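Local coordinates for K Homology domain-containing protein (Aeropyrum pernix, PDB 1TUA) that is of unknown function but probably binds RNA through its KH domains, at residues Lys151-Met156 / Arg168-Ile173. Residues are numbered along the deposited sequence; the frame is centred on the assembly and turned at random.
Sequences KQAIEM and RHLERI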
# COMPACT_ATOMS: atom_id res chain seq x y z
N LYS A 151 -5.74 -5.50 6.67
CA LYS A 151 -6.53 -5.96 5.53
C LYS A 151 -7.80 -6.64 6.03
O LYS A 151 -8.91 -6.37 5.54
CB LYS A 151 -5.71 -6.95 4.70
CG LYS A 151 -6.44 -7.57 3.52
CD LYS A 151 -5.58 -8.65 2.87
CE LYS A 151 -6.26 -9.28 1.66
NZ LYS A 151 -6.25 -8.38 0.47
N GLN A 152 -7.64 -7.51 7.01
CA GLN A 152 -8.76 -8.23 7.59
C GLN A 152 -9.77 -7.25 8.21
O GLN A 152 -10.97 -7.37 7.98
CB GLN A 152 -8.24 -9.23 8.62
CG GLN A 152 -9.32 -10.03 9.33
CD GLN A 152 -8.74 -11.06 10.28
OE1 GLN A 152 -7.76 -10.79 10.98
NE2 GLN A 152 -9.34 -12.24 10.31
N ALA A 153 -9.27 -6.29 8.99
CA ALA A 153 -10.15 -5.31 9.62
C ALA A 153 -10.93 -4.53 8.56
O ALA A 153 -12.14 -4.29 8.72
CB ALA A 153 -9.33 -4.35 10.48
N ILE A 154 -10.25 -4.13 7.49
CA ILE A 154 -10.90 -3.40 6.40
C ILE A 154 -11.97 -4.27 5.76
O ILE A 154 -13.08 -3.80 5.49
CB ILE A 154 -9.88 -2.98 5.32
CG1 ILE A 154 -8.87 -1.99 5.89
CG2 ILE A 154 -10.62 -2.38 4.12
CD1 ILE A 154 -9.48 -0.68 6.33
N GLU A 155 -11.65 -5.53 5.50
CA GLU A 155 -12.63 -6.43 4.90
C GLU A 155 -13.85 -6.59 5.82
O GLU A 155 -14.99 -6.57 5.34
CB GLU A 155 -11.99 -7.79 4.62
CG GLU A 155 -10.90 -7.73 3.56
CD GLU A 155 -10.17 -9.06 3.39
OE1 GLU A 155 -9.80 -9.68 4.41
OE2 GLU A 155 -9.94 -9.47 2.23
N MET A 156 -13.61 -6.73 7.12
CA MET A 156 -14.70 -6.88 8.09
C MET A 156 -15.63 -5.66 8.06
O MET A 156 -16.85 -5.79 8.16
CB MET A 156 -14.15 -7.08 9.50
CG MET A 156 -13.57 -8.47 9.77
SD MET A 156 -12.72 -8.58 11.37
CE MET A 156 -14.06 -8.61 12.50
N ARG A 168 -12.08 -4.78 18.51
CA ARG A 168 -11.83 -5.79 19.52
C ARG A 168 -11.05 -6.96 18.90
O ARG A 168 -10.10 -7.48 19.49
CB ARG A 168 -13.15 -6.29 20.10
CG ARG A 168 -13.12 -6.49 21.61
CD ARG A 168 -14.34 -7.26 22.08
NE ARG A 168 -15.60 -6.65 21.65
CZ ARG A 168 -16.03 -5.45 22.06
NH1 ARG A 168 -15.30 -4.74 22.91
NH2 ARG A 168 -17.20 -4.99 21.63
N HIS A 169 -11.45 -7.36 17.70
CA HIS A 169 -10.79 -8.45 16.99
C HIS A 169 -9.36 -8.08 16.62
O HIS A 169 -8.43 -8.86 16.82
CB HIS A 169 -11.59 -8.81 15.74
CG HIS A 169 -10.92 -9.84 14.88
ND1 HIS A 169 -9.91 -9.52 13.99
CD2 HIS A 169 -11.10 -11.17 14.78
CE1 HIS A 169 -9.50 -10.62 13.39
NE2 HIS A 169 -10.20 -11.64 13.85
N LEU A 170 -9.19 -6.88 16.07
CA LEU A 170 -7.88 -6.38 15.67
C LEU A 170 -6.96 -6.31 16.88
O LEU A 170 -5.77 -6.61 16.80
CB LEU A 170 -8.04 -4.99 15.05
CG LEU A 170 -6.87 -4.36 14.29
CD1 LEU A 170 -6.35 -5.31 13.23
CD2 LEU A 170 -7.35 -3.05 13.67
N GLU A 171 -7.54 -5.93 18.02
CA GLU A 171 -6.84 -5.83 19.30
C GLU A 171 -6.23 -7.20 19.66
O GLU A 171 -5.06 -7.29 20.06
CB GLU A 171 -7.84 -5.42 20.38
CG GLU A 171 -7.24 -5.09 21.73
CD GLU A 171 -6.98 -3.62 21.89
OE1 GLU A 171 -7.87 -2.82 21.55
OE2 GLU A 171 -5.89 -3.26 22.37
N ARG A 172 -7.04 -8.25 19.52
CA ARG A 172 -6.60 -9.60 19.82
C ARG A 172 -5.47 -10.00 18.89
O ARG A 172 -4.45 -10.53 19.32
CB ARG A 172 -7.76 -10.59 19.66
CG ARG A 172 -8.97 -10.26 20.51
CD ARG A 172 -8.70 -10.49 21.99
NE ARG A 172 -9.77 -9.92 22.82
CZ ARG A 172 -11.06 -10.21 22.68
NH1 ARG A 172 -11.47 -11.06 21.74
NH2 ARG A 172 -11.95 -9.64 23.48
N ILE A 173 -5.67 -9.75 17.60
CA ILE A 173 -4.67 -10.09 16.59
C ILE A 173 -3.35 -9.36 16.81
O ILE A 173 -2.28 -9.96 16.75
CB ILE A 173 -5.18 -9.75 15.16
CG1 ILE A 173 -6.42 -10.60 14.84
CG2 ILE A 173 -4.08 -9.98 14.14
CD1 ILE A 173 -6.18 -12.09 14.87
O HOH W 1 -8.32 -13.85 12.98
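Ala153 and Leu170 meet where helix 144-158 and the long C-terminal helix 163-188 run nearly antiparallel, their local axes 10.2 Å apart at an angle of 166°. Alanine suits this buried place because a single methyl fits between the backbones: Ala153 CB lies 4.0 Å from Leu170 CD2. Leucine supplies the branch that fills the seam: its two methyls pack on Ala153, and its side chain also touches Met126 and Thr127 of helix 118-127, while Ala153 touches Ile123. This apolar side thus joins the last helix to the helical layer of the second KH domain.

The other side is polar and wetter, and is built around His169, whose flat ring offers a face to sulfur and a nitrogen to water. With CG anti to the backbone N (chi1 174°), this torsion carries the imidazole across to helix 144-158. Met156, flexible and bent at its last torsion, lays its polarisable SD over one face, 4.2 Å from the centroid of the His169 ring, in a sulfur-aromatic contact. Gln152 is long enough to reach the ring edge, its amide turned 86° to the imidazole, and OE1 comes in the ring plane to 3.0 Å from His169 CE1. A water bridges the amide and the imidazole, accepting from Gln152 NE2 at 3.3 Å and lying 3.0 Å from His169 NE2. A leucine in place of His169 would probably cost that water its imidazole partner and Met156 the flat face beneath its sulfur. Because a polarised C-H meets the amide oxygen and a further polar link runs through water, this side is probably held more by shape and weak electrostatics than by direct hydrogen bonding.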